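Local coordinates for protein phosphatase 2C (PDB 3D8K), which probably removes phosphate from phosphoserine and phosphothreonine residues of proteins, as a manganese-dependent hydrolase of the PP2C family, at residues Val124-Val129 and Cys178-Gly183; Thr137-Ala142 and Thr255-Tyr260; Tyr166-Ala171 and Ile187-Pro192. All coordinates share one frame; numbering follows the deposited sequence.

Contact 1: residues Val124-Val129 and Cys178-Gly183; sequences VGRQIV and CVLKSG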
ATOM      1  N   VAL C 124      -9.282 -40.263   5.623  1.00 25.52           N
ATOM      2  CA  VAL C 124      -8.774 -41.510   6.163  1.00 25.46           C
ATOM      3  C   VAL C 124      -7.855 -41.101   7.304  1.00 26.02           C
ATOM      4  O   VAL C 124      -6.686 -40.744   7.083  1.00 24.86           O
ATOM      5  CB  VAL C 124      -7.917 -42.306   5.155  1.00 25.55           C
ATOM      6  CG1 VAL C 124      -7.402 -43.579   5.816  1.00 24.09           C
ATOM      7  CG2 VAL C 124      -8.723 -42.646   3.934  1.00 26.97           C
ATOM      8  N   GLY C 125      -8.398 -41.154   8.514  1.00 27.06           N
ATOM      9  CA  GLY C 125      -7.635 -40.809   9.697  1.00 27.91           C
ATOM     10  C   GLY C 125      -6.562 -39.765   9.482  1.00 27.85           C
ATOM     11  O   GLY C 125      -5.364 -40.088   9.454  1.00 30.06           O
ATOM     12  N   ARG C 126      -6.997 -38.521   9.312  1.00 24.89           N
ATOM     13  CA  ARG C 126      -6.103 -37.375   9.125  1.00 25.03           C
ATOM     14  C   ARG C 126      -5.725 -37.054   7.686  1.00 23.56           C
ATOM     15  O   ARG C 126      -5.531 -35.897   7.348  1.00 23.93           O
ATOM     16  CB  ARG C 126      -4.823 -37.529   9.965  1.00 25.60           C
ATOM     17  CG  ARG C 126      -4.509 -36.352  10.887  1.00 24.82           C
ATOM     18  CD  ARG C 126      -5.646 -36.068  11.849  1.00 26.15           C
ATOM     19  NE  ARG C 126      -5.364 -34.920  12.708  1.00 28.92           N
ATOM     20  CZ  ARG C 126      -4.820 -35.003  13.917  1.00 28.49           C
ATOM     21  NH1 ARG C 126      -4.500 -36.184  14.422  1.00 31.15           N
ATOM     22  NH2 ARG C 126      -4.592 -33.906  14.618  1.00 27.74           N
ATOM     23  N   GLN C 127      -5.622 -38.057   6.827  1.00 22.49           N
ATOM     24  CA  GLN C 127      -5.270 -37.776   5.446  1.00 20.71           C
ATOM     25  C   GLN C 127      -6.522 -37.404   4.701  1.00 20.35           C
ATOM     26  O   GLN C 127      -7.551 -38.021   4.871  1.00 21.62           O
ATOM     27  CB  GLN C 127      -4.636 -38.986   4.770  1.00 18.40           C
ATOM     28  CG  GLN C 127      -3.749 -38.605   3.571  1.00 16.96           C
ATOM     29  CD  GLN C 127      -2.980 -39.785   2.973  1.00 15.84           C
ATOM     30  OE1 GLN C 127      -2.620 -40.744   3.670  1.00 16.22           O
ATOM     31  NE2 GLN C 127      -2.704 -39.703   1.681  1.00 10.74           N
ATOM     32  N   ILE C 128      -6.441 -36.381   3.876  1.00 21.46           N
ATOM     33  CA  ILE C 128      -7.594 -35.970   3.109  1.00 22.35           C
ATOM     34  C   ILE C 128      -7.565 -36.673   1.758  1.00 24.00           C
ATOM     35  O   ILE C 128      -6.609 -36.533   0.983  1.00 25.39           O
ATOM     36  CB  ILE C 128      -7.594 -34.440   2.930  1.00 21.17           C
ATOM     37  CG1 ILE C 128      -7.775 -33.779   4.301  1.00 19.52           C
ATOM     38  CG2 ILE C 128      -8.673 -34.022   1.948  1.00 19.54           C
ATOM     39  CD1 ILE C 128      -7.679 -32.291   4.286  1.00 18.75           C
ATOM     40  N   VAL C 129      -8.595 -37.468   1.494  1.00 24.65           N
ATOM     41  CA  VAL C 129      -8.685 -38.177   0.224  1.00 25.37           C
ATOM     42  C   VAL C 129      -9.102 -37.158  -0.828  1.00 25.23           C
ATOM     43  O   VAL C 129     -10.029 -36.377  -0.623  1.00 24.39           O
ATOM     44  CB  VAL C 129      -9.720 -39.332   0.284  1.00 25.85           C
ATOM     45  CG1 VAL C 129      -9.845 -39.996  -1.079  1.00 26.30           C
ATOM     46  CG2 VAL C 129      -9.296 -40.355   1.323  1.00 24.37           C
ATOM     47  N   CYS C 178       8.820 -36.621   6.186  1.00 23.01           N
ATOM     48  CA  CYS C 178       8.028 -35.542   6.750  1.00 22.29           C
ATOM     49  C   CYS C 178       6.951 -36.124   7.667  1.00 21.89           C
ATOM     50  O   CYS C 178       6.123 -36.915   7.223  1.00 21.88           O
ATOM     51  CB  CYS C 178       7.397 -34.770   5.599  1.00 22.45           C
ATOM     52  SG  CYS C 178       6.401 -33.387   6.090  1.00 29.99           S
ATOM     53  N   VAL C 179       6.953 -35.743   8.941  1.00 19.75           N
ATOM     54  CA  VAL C 179       5.961 -36.286   9.863  1.00 20.65           C
ATOM     55  C   VAL C 179       5.119 -35.247  10.591  1.00 19.86           C
ATOM     56  O   VAL C 179       5.570 -34.130  10.849  1.00 21.42           O
ATOM     57  CB  VAL C 179       6.619 -37.192  10.922  1.00 21.13           C
ATOM     58  CG1 VAL C 179       7.623 -38.101  10.259  1.00 18.88           C
ATOM     59  CG2 VAL C 179       7.270 -36.356  11.994  1.00 21.91           C
ATOM     60  N   LEU C 180       3.891 -35.628  10.924  1.00 18.10           N
ATOM     61  CA  LEU C 180       2.975 -34.733  11.620  1.00 18.02           C
ATOM     62  C   LEU C 180       2.890 -35.117  13.090  1.00 18.60           C
ATOM     63  O   LEU C 180       2.645 -36.281  13.418  1.00 19.36           O
ATOM     64  CB  LEU C 180       1.573 -34.817  11.005  1.00 16.53           C
ATOM     65  CG  LEU C 180       0.638 -33.595  11.026  1.00 17.49           C
ATOM     66  CD1 LEU C 180      -0.787 -34.039  11.332  1.00 14.69           C
ATOM     67  CD2 LEU C 180       1.101 -32.583  12.055  1.00 16.66           C
ATOM     68  N   LYS C 181       3.104 -34.148  13.974  1.00 17.71           N
ATOM     69  CA  LYS C 181       3.013 -34.407  15.409  1.00 19.20           C
ATOM     70  C   LYS C 181       1.707 -33.848  15.928  1.00 21.08           C
ATOM     71  O   LYS C 181       1.280 -32.759  15.537  1.00 20.18           O
ATOM     72  CB  LYS C 181       4.145 -33.734  16.196  1.00 19.48           C
ATOM     73  CG  LYS C 181       5.455 -34.482  16.239  1.00 20.98           C
ATOM     74  CD  LYS C 181       6.441 -33.792  17.178  1.00 21.37           C
ATOM     75  CE  LYS C 181       6.062 -33.969  18.639  1.00 21.19           C
ATOM     76  NZ  LYS C 181       5.883 -35.406  19.013  1.00 21.07           N
ATOM     77  N   SER C 182       1.081 -34.591  16.826  1.00 23.59           N
ATOM     78  CA  SER C 182      -0.168 -34.160  17.425  1.00 24.38           C
ATOM     79  C   SER C 182      -0.213 -34.800  18.802  1.00 27.24           C
ATOM     80  O   SER C 182      -0.439 -36.013  18.926  1.00 28.78           O
ATOM     81  CB  SER C 182      -1.353 -34.622  16.575  1.00 22.48           C
ATOM     82  OG  SER C 182      -2.524 -33.888  16.883  1.00 20.86           O
ATOM     83  N   GLY C 183       0.028 -33.984  19.828  1.00 29.00           N
ATOM     84  CA  GLY C 183       0.016 -34.480  21.192  1.00 32.01           C
ATOM     85  C   GLY C 183       1.167 -35.439  21.413  1.00 34.39           C
ATOM     86  O   GLY C 183       2.326 -35.028  21.442  1.00 35.58           O
TER
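R126 bridges to S182 through its guanidinium end. NH2 donates to OG at 3.1 Å, with an N-H...O angle of 153°, and the oxygen sits near the edge of the guanidinium, 18° out of its plane. Further back along the chain, CG of R126 passes CD1 of L180 at 4.4 Å, a loose apolar touch. R126 bends at chi2 (57°), is extended over the next bond, and turns the guanidinium about CD-NE, which lets its methylene part pass by the leucine while the charged end goes on to the serine. S182 meets it with OG held anti to the backbone N.

The next shell explains why the two groups find each other. The carboxylate of D263 takes a salt bridge from the same NH2 at OD2 and a hydrogen bond involving S182 OG at OD1, so one acid ties arginine and serine together. Its negative charge probably keeps the guanidinium oriented and offsets part of its charge. F258 and Y260 line the arginine as it leaves its own segment. On that side, R126 follows G125 in a two-residue turn in which both have positive phi, and Q127 N bonds back to V124 O at 2.9 Å. On the other, S182 ends strand 177-182, whose neighbour 264-268 begins just after D263.

The arrangement is that of a tight beta hairpin, formed by strands 120-124 and 127-129, whose turn residue reaches the C-terminal end of strand 177-182, which lies next to the edge strand 185-188 in the larger sheet of the PPM phosphatase beta sandwich.

Contact 2: residues Thr137-Ala142 and Thr255-Tyr260; sequences TSVAEA and TTFFAY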
ATOM      1  N   THR C 137      -4.964 -45.042  -1.593  1.00 49.06           N
ATOM      2  CA  THR C 137      -4.223 -45.875  -0.638  1.00 48.04           C
ATOM      3  C   THR C 137      -3.411 -44.958   0.283  1.00 47.96           C
ATOM      4  O   THR C 137      -3.830 -44.641   1.398  1.00 46.27           O
ATOM      5  CB  THR C 137      -3.255 -46.816  -1.376  1.00 46.97           C
ATOM      6  OG1 THR C 137      -3.961 -47.444  -2.451  1.00 46.94           O
ATOM      7  CG2 THR C 137      -2.706 -47.883  -0.436  1.00 44.36           C
ATOM      8  N   SER C 138      -2.235 -44.554  -0.181  1.00 48.35           N
ATOM      9  CA  SER C 138      -1.395 -43.633   0.574  1.00 49.35           C
ATOM     10  C   SER C 138      -0.785 -44.024   1.914  1.00 48.72           C
ATOM     11  O   SER C 138      -1.044 -45.094   2.474  1.00 47.72           O
ATOM     12  CB  SER C 138      -2.134 -42.311   0.732  1.00 50.69           C
ATOM     13  OG  SER C 138      -2.182 -41.636  -0.523  1.00 50.82           O
ATOM     14  N   VAL C 139       0.032 -43.085   2.390  1.00 47.79           N
ATOM     15  CA  VAL C 139       0.847 -43.139   3.602  1.00 46.31           C
ATOM     16  C   VAL C 139       0.625 -44.178   4.699  1.00 45.75           C
ATOM     17  O   VAL C 139       1.378 -45.152   4.778  1.00 45.32           O
ATOM     18  CB  VAL C 139       0.908 -41.741   4.246  1.00 46.24           C
ATOM     19  CG1 VAL C 139       2.110 -41.648   5.160  1.00 45.85           C
ATOM     20  CG2 VAL C 139       0.986 -40.672   3.155  1.00 46.27           C
ATOM     21  N   ALA C 140      -0.368 -43.982   5.558  1.00 45.57           N
ATOM     22  CA  ALA C 140      -0.575 -44.935   6.643  1.00 44.91           C
ATOM     23  C   ALA C 140      -0.542 -46.421   6.240  1.00 44.56           C
ATOM     24  O   ALA C 140       0.302 -47.183   6.738  1.00 44.18           O
ATOM     25  CB  ALA C 140      -1.869 -44.620   7.369  1.00 44.43           C
ATOM     26  N   GLU C 141      -1.454 -46.832   5.358  1.00 43.75           N
ATOM     27  CA  GLU C 141      -1.529 -48.227   4.936  1.00 43.01           C
ATOM     28  C   GLU C 141      -0.284 -48.631   4.154  1.00 42.63           C
ATOM     29  O   GLU C 141       0.242 -49.735   4.333  1.00 42.52           O
ATOM     30  CB  GLU C 141      -2.776 -48.455   4.072  1.00 42.95           C
ATOM     31  CG  GLU C 141      -3.060 -49.928   3.783  1.00 44.64           C
ATOM     32  CD  GLU C 141      -4.135 -50.143   2.729  1.00 45.76           C
ATOM     33  OE1 GLU C 141      -4.436 -51.319   2.425  1.00 45.26           O
ATOM     34  OE2 GLU C 141      -4.675 -49.143   2.207  1.00 46.41           O
ATOM     35  N   ALA C 142       0.186 -47.729   3.294  1.00 40.98           N
ATOM     36  CA  ALA C 142       1.359 -48.000   2.476  1.00 39.75           C
ATOM     37  C   ALA C 142       2.596 -48.243   3.331  1.00 39.34           C
ATOM     38  O   ALA C 142       3.536 -48.898   2.893  1.00 38.46           O
ATOM     39  CB  ALA C 142       1.596 -46.853   1.503  1.00 39.71           C
ATOM     40  N   THR C 255       0.595 -35.759  -1.197  1.00 24.30           N
ATOM     41  CA  THR C 255      -0.405 -36.137  -0.203  1.00 25.03           C
ATOM     42  C   THR C 255      -0.997 -34.898   0.457  1.00 25.14           C
ATOM     43  O   THR C 255      -0.391 -33.823   0.420  1.00 25.19           O
ATOM     44  CB  THR C 255       0.214 -37.030   0.896  1.00 26.40           C
ATOM     45  OG1 THR C 255       1.361 -36.378   1.464  1.00 28.70           O
ATOM     46  CG2 THR C 255       0.636 -38.369   0.326  1.00 25.62           C
ATOM     47  N   THR C 256      -2.180 -35.042   1.055  1.00 24.08           N
ATOM     48  CA  THR C 256      -2.826 -33.921   1.737  1.00 23.44           C
ATOM     49  C   THR C 256      -3.366 -34.365   3.094  1.00 23.45           C
ATOM     50  O   THR C 256      -3.928 -35.449   3.213  1.00 25.45           O
ATOM     51  CB  THR C 256      -3.990 -33.353   0.916  1.00 23.69           C
ATOM     52  OG1 THR C 256      -3.559 -33.118  -0.426  1.00 24.49           O
ATOM     53  CG2 THR C 256      -4.458 -32.037   1.507  1.00 23.98           C
ATOM     54  N   PHE C 257      -3.176 -33.528   4.112  1.00 21.61           N
ATOM     55  CA  PHE C 257      -3.624 -33.807   5.477  1.00 19.53           C
ATOM     56  C   PHE C 257      -4.055 -32.505   6.152  1.00 19.65           C
ATOM     57  O   PHE C 257      -3.680 -31.420   5.723  1.00 20.83           O
ATOM     58  CB  PHE C 257      -2.485 -34.357   6.342  1.00 18.40           C
ATOM     59  CG  PHE C 257      -1.918 -35.681   5.894  1.00 18.34           C
ATOM     60  CD1 PHE C 257      -1.243 -35.802   4.680  1.00 16.20           C
ATOM     61  CD2 PHE C 257      -1.989 -36.795   6.734  1.00 16.66           C
ATOM     62  CE1 PHE C 257      -0.649 -36.998   4.314  1.00 14.87           C
ATOM     63  CE2 PHE C 257      -1.393 -37.995   6.369  1.00 14.35           C
ATOM     64  CZ  PHE C 257      -0.721 -38.096   5.158  1.00 14.15           C
ATOM     65  N   PHE C 258      -4.836 -32.608   7.219  1.00 18.70           N
ATOM     66  CA  PHE C 258      -5.222 -31.416   7.960  1.00 19.62           C
ATOM     67  C   PHE C 258      -4.632 -31.594   9.348  1.00 17.94           C
ATOM     68  O   PHE C 258      -4.410 -32.714   9.789  1.00 19.46           O
ATOM     69  CB  PHE C 258      -6.736 -31.261   8.056  1.00 20.65           C
ATOM     70  CG  PHE C 258      -7.395 -32.304   8.880  1.00 22.37           C
ATOM     71  CD1 PHE C 258      -7.486 -33.611   8.428  1.00 24.78           C
ATOM     72  CD2 PHE C 258      -7.915 -31.987  10.123  1.00 24.94           C
ATOM     73  CE1 PHE C 258      -8.085 -34.591   9.204  1.00 26.65           C
ATOM     74  CE2 PHE C 258      -8.517 -32.960  10.914  1.00 27.00           C
ATOM     75  CZ  PHE C 258      -8.603 -34.271  10.449  1.00 27.37           C
ATOM     76  N   ALA C 259      -4.354 -30.488  10.020  1.00 15.45           N
ATOM     77  CA  ALA C 259      -3.783 -30.532  11.352  1.00 14.05           C
ATOM     78  C   ALA C 259      -4.489 -29.506  12.184  1.00 13.81           C
ATOM     79  O   ALA C 259      -4.833 -28.434  11.702  1.00 13.35           O
ATOM     80  CB  ALA C 259      -2.320 -30.210  11.308  1.00 14.59           C
ATOM     81  N   TYR C 260      -4.694 -29.840  13.448  1.00 13.02           N
ATOM     82  CA  TYR C 260      -5.372 -28.951  14.370  1.00 11.71           C
ATOM     83  C   TYR C 260      -4.345 -27.989  14.934  1.00  9.83           C
ATOM     84  O   TYR C 260      -3.155 -28.292  14.926  1.00  9.15           O
ATOM     85  CB  TYR C 260      -5.997 -29.780  15.496  1.00 10.56           C
ATOM     86  CG  TYR C 260      -7.160 -30.669  15.078  1.00 10.15           C
ATOM     87  CD1 TYR C 260      -8.334 -30.116  14.585  1.00 10.83           C
ATOM     88  CD2 TYR C 260      -7.101 -32.062  15.227  1.00 10.03           C
ATOM     89  CE1 TYR C 260      -9.427 -30.915  14.249  1.00 11.46           C
ATOM     90  CE2 TYR C 260      -8.190 -32.877  14.899  1.00  9.72           C
ATOM     91  CZ  TYR C 260      -9.358 -32.294  14.409  1.00 12.42           C
ATOM     92  OH  TYR C 260     -10.473 -33.074  14.096  1.00 11.22           O
TER
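A short helical segment, 139-142, packs against the last strand of the six-stranded sheet, 253-259, and V139 and S138 carry the meeting with T255 and F257. V139 does most of the work through a single methyl. Its CG2 lies 3.7 Å from the methyl CG2 of T255 and equally 3.7 Å from CZ of F257, approaching the ring at its edge and in its plane rather than over a face. CB of V139 follows at 4.1 Å from the same CZ. The chi1 of V139 (-159°) sets CG2 beside the backbone N and opposite the carbonyl carbon, the position from which it touches both strand residues. The side chains of V139 and T255 cross at about a right angle. S138 adds a weaker touch, OG to T255 CG2 at 4.4 Å.

T255 is divided in its allegiance: the methyl serves this contact, whereas OG1 lies at the rim of the F257 ring and is hydrogen-bonded to the backbone O of L189. Q127 packs on V139, T255 and F257 alike and so closes the group from the neighbouring strand. The helical turn itself is fixed by A142 N bonding to S138 O at 3.0 Å.

The result is a short helical turn packed on the edge strand 253-259 of the six-stranded sheet of the PPM-type beta sandwich.

Contact 3: residues Tyr166-Ala171 and Ile187-Pro192; sequences YTIHVA and IHLSTP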
ATOM      1  N   TYR C 166      -5.279 -26.513   9.830  1.00 24.47           N
ATOM      2  CA  TYR C 166      -4.205 -26.233   8.894  1.00 21.30           C
ATOM      3  C   TYR C 166      -4.179 -27.312   7.817  1.00 20.87           C
ATOM      4  O   TYR C 166      -4.090 -28.503   8.124  1.00 21.76           O
ATOM      5  CB  TYR C 166      -2.869 -26.203   9.629  1.00 19.32           C
ATOM      6  CG  TYR C 166      -2.670 -24.978  10.489  1.00 19.78           C
ATOM      7  CD1 TYR C 166      -2.105 -23.817   9.962  1.00 18.60           C
ATOM      8  CD2 TYR C 166      -3.018 -24.985  11.839  1.00 18.87           C
ATOM      9  CE1 TYR C 166      -1.880 -22.700  10.762  1.00 17.83           C
ATOM     10  CE2 TYR C 166      -2.798 -23.872  12.644  1.00 17.48           C
ATOM     11  CZ  TYR C 166      -2.225 -22.736  12.103  1.00 17.85           C
ATOM     12  OH  TYR C 166      -1.968 -21.647  12.907  1.00 18.47           O
ATOM     13  N   THR C 167      -4.286 -26.900   6.557  1.00 18.36           N
ATOM     14  CA  THR C 167      -4.237 -27.856   5.463  1.00 17.09           C
ATOM     15  C   THR C 167      -2.799 -28.044   5.024  1.00 16.04           C
ATOM     16  O   THR C 167      -2.105 -27.082   4.716  1.00 16.88           O
ATOM     17  CB  THR C 167      -5.050 -27.395   4.265  1.00 16.30           C
ATOM     18  OG1 THR C 167      -6.441 -27.526   4.564  1.00 19.41           O
ATOM     19  CG2 THR C 167      -4.736 -28.238   3.063  1.00 16.68           C
ATOM     20  N   ILE C 168      -2.352 -29.287   5.004  1.00 14.43           N
ATOM     21  CA  ILE C 168      -0.996 -29.576   4.603  1.00 15.72           C
ATOM     22  C   ILE C 168      -0.902 -30.368   3.318  1.00 16.08           C
ATOM     23  O   ILE C 168      -1.559 -31.388   3.142  1.00 15.12           O
ATOM     24  CB  ILE C 168      -0.262 -30.362   5.677  1.00 17.54           C
ATOM     25  CG1 ILE C 168      -0.127 -29.508   6.939  1.00 18.70           C
ATOM     26  CG2 ILE C 168       1.094 -30.806   5.152  1.00 15.72           C
ATOM     27  CD1 ILE C 168       0.347 -30.291   8.148  1.00 18.93           C
ATOM     28  N   HIS C 169      -0.075 -29.866   2.413  1.00 17.05           N
ATOM     29  CA  HIS C 169       0.179 -30.531   1.143  1.00 16.23           C
ATOM     30  C   HIS C 169       1.644 -30.910   1.133  1.00 15.88           C
ATOM     31  O   HIS C 169       2.525 -30.069   1.341  1.00 16.82           O
ATOM     32  CB  HIS C 169      -0.081 -29.608  -0.043  1.00 14.32           C
ATOM     33  CG  HIS C 169      -1.513 -29.523  -0.443  1.00 15.73           C
ATOM     34  ND1 HIS C 169      -2.430 -28.740   0.226  1.00 16.96           N
ATOM     35  CD2 HIS C 169      -2.193 -30.122  -1.448  1.00 16.00           C
ATOM     36  CE1 HIS C 169      -3.610 -28.859  -0.351  1.00 16.61           C
ATOM     37  NE2 HIS C 169      -3.495 -29.693  -1.369  1.00 17.53           N
ATOM     38  N   VAL C 170       1.921 -32.177   0.914  1.00 13.60           N
ATOM     39  CA  VAL C 170       3.300 -32.564   0.861  1.00 13.10           C
ATOM     40  C   VAL C 170       3.612 -33.097  -0.518  1.00 13.33           C
ATOM     41  O   VAL C 170       2.935 -33.987  -1.016  1.00 12.82           O
ATOM     42  CB  VAL C 170       3.628 -33.634   1.900  1.00 14.47           C
ATOM     43  CG1 VAL C 170       5.108 -34.018   1.780  1.00 15.47           C
ATOM     44  CG2 VAL C 170       3.319 -33.117   3.287  1.00 13.11           C
ATOM     45  N   ALA C 171       4.630 -32.522  -1.140  1.00 14.41           N
ATOM     46  CA  ALA C 171       5.078 -32.951  -2.458  1.00 14.81           C
ATOM     47  C   ALA C 171       6.415 -33.616  -2.221  1.00 15.32           C
ATOM     48  O   ALA C 171       7.432 -32.938  -2.194  1.00 15.81           O
ATOM     49  CB  ALA C 171       5.249 -31.754  -3.380  1.00 12.14           C
ATOM     50  N   ILE C 187       2.854 -39.089  12.960  1.00 30.08           N
ATOM     51  CA  ILE C 187       2.251 -39.627  11.745  1.00 28.95           C
ATOM     52  C   ILE C 187       2.993 -39.208  10.491  1.00 28.98           C
ATOM     53  O   ILE C 187       3.299 -38.034  10.309  1.00 29.84           O
ATOM     54  CB  ILE C 187       0.781 -39.189  11.655  1.00 29.09           C
ATOM     55  CG1 ILE C 187      -0.112 -40.396  11.862  1.00 30.10           C
ATOM     56  CG2 ILE C 187       0.477 -38.534  10.330  1.00 27.60           C
ATOM     57  CD1 ILE C 187      -1.563 -40.050  11.745  1.00 34.90           C
ATOM     58  N   HIS C 188       3.274 -40.172   9.624  1.00 29.17           N
ATOM     59  CA  HIS C 188       3.989 -39.901   8.377  1.00 28.52           C
ATOM     60  C   HIS C 188       3.108 -39.233   7.330  1.00 28.34           C
ATOM     61  O   HIS C 188       1.904 -39.477   7.251  1.00 27.98           O
ATOM     62  CB  HIS C 188       4.567 -41.195   7.806  1.00 28.95           C
ATOM     63  CG  HIS C 188       5.622 -41.810   8.665  1.00 31.89           C
ATOM     64  ND1 HIS C 188       6.877 -41.258   8.811  1.00 33.71           N
ATOM     65  CD2 HIS C 188       5.598 -42.901   9.470  1.00 32.93           C
ATOM     66  CE1 HIS C 188       7.576 -41.979   9.670  1.00 33.90           C
ATOM     67  NE2 HIS C 188       6.822 -42.981  10.086  1.00 32.61           N
ATOM     68  N   LEU C 189       3.729 -38.383   6.524  1.00 27.36           N
ATOM     69  CA  LEU C 189       3.027 -37.674   5.476  1.00 27.12           C
ATOM     70  C   LEU C 189       3.532 -38.102   4.111  1.00 26.92           C
ATOM     71  O   LEU C 189       2.958 -37.731   3.084  1.00 26.33           O
ATOM     72  CB  LEU C 189       3.214 -36.170   5.663  1.00 27.17           C
ATOM     73  CG  LEU C 189       2.227 -35.483   6.615  1.00 28.93           C
ATOM     74  CD1 LEU C 189       1.729 -36.458   7.689  1.00 27.06           C
ATOM     75  CD2 LEU C 189       2.901 -34.266   7.222  1.00 25.47           C
ATOM     76  N   SER C 190       4.595 -38.900   4.105  1.00 25.32           N
ATOM     77  CA  SER C 190       5.170 -39.356   2.851  1.00 25.80           C
ATOM     78  C   SER C 190       5.830 -40.719   2.948  1.00 26.51           C
ATOM     79  O   SER C 190       6.170 -41.189   4.027  1.00 26.26           O
ATOM     80  CB  SER C 190       6.194 -38.340   2.349  1.00 26.14           C
ATOM     81  OG  SER C 190       7.265 -38.187   3.271  1.00 26.37           O
ATOM     82  N   THR C 191       6.007 -41.349   1.796  1.00 27.84           N
ATOM     83  CA  THR C 191       6.637 -42.658   1.724  1.00 28.13           C
ATOM     84  C   THR C 191       7.962 -42.468   0.979  1.00 29.07           C
ATOM     85  O   THR C 191       7.981 -41.963  -0.147  1.00 29.86           O
ATOM     86  CB  THR C 191       5.761 -43.639   0.939  1.00 27.64           C
ATOM     87  OG1 THR C 191       4.390 -43.272   1.095  1.00 27.00           O
ATOM     88  CG2 THR C 191       5.954 -45.061   1.451  1.00 29.20           C
ATOM     89  N   PRO C 192       9.088 -42.864   1.595  1.00 28.07           N
ATOM     90  CA  PRO C 192      10.372 -42.692   0.909  1.00 27.04           C
ATOM     91  C   PRO C 192      10.499 -43.518  -0.379  1.00 26.58           C
ATOM     92  O   PRO C 192       9.958 -44.628  -0.488  1.00 26.09           O
ATOM     93  CB  PRO C 192      11.388 -43.086   1.982  1.00 26.50           C
ATOM     94  CG  PRO C 192      10.649 -44.127   2.775  1.00 27.14           C
ATOM     95  CD  PRO C 192       9.257 -43.549   2.887  1.00 27.31           C
TER
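L189 reaches V170 first with CB, which lies 3.9 Å from the valine methyl CG2. From there the side chain turns so that CG stands opposite its own carbonyl carbon (chi1 -86°), and it forks into two methyls with different neighbours. CD2 remains on V170, 4.1 Å from the same CG2, and extends to I168, whose CG2 is 4.4 Å off; SG of C178 also lies 3.8 Å from CD2. CD1 takes another direction and comes to 3.7 Å from CE2 of F257. One leucine thus touches I168 and V170, two residues apart on the same face of strand 165-173, and an aromatic ring of the strand paired with it.

The meeting belongs to the interior of the PP2C beta sandwich, where the six-stranded sheet holding 165-173 lies against the sheet holding 177-182 and 185-188. L189 comes just after the last of these strands, and its backbone still pairs with C178. V170 offers its methyls differently: CG2, beside the backbone N, meets the leucine at about a right angle between the side chains, while CG1, opposite that N (chi1 179°), faces S190. No hydrogen bond joins the two segments; the contact is one of buried side chains, with L108 and I110 of strand 106-115 packed against V170 and I168 respectively. The CB of S190 ends the series, 4.5 Å from V170 CG1.

How the contacts relate
The three contacts are neighbours, their centres about 5 Å (contacts 1 and 2), 6 Å (2 and 3) and 7 Å (1 and 3) apart. Along the chain the segments run 124-129, 137-142, 166-171, 178-183, 187-192 and 255-260, so contact 1 crosses both others, while contact 3 falls between the halves of contact 2. Strands 253-259 and 165-173 pair in the six-stranded sheet, linking contacts 2 and 3; strands 177-182 and 185-188 pair in the eight-stranded sheet, linking 1 and 3. I128 N probably bonds T256 O, joining contact 1 to 2. Contact 3 joins both sheets of the PPM-type sandwich, while contacts 1 and 2 attach region 120-142 beside edge strand 253-259 and the end of 177-182.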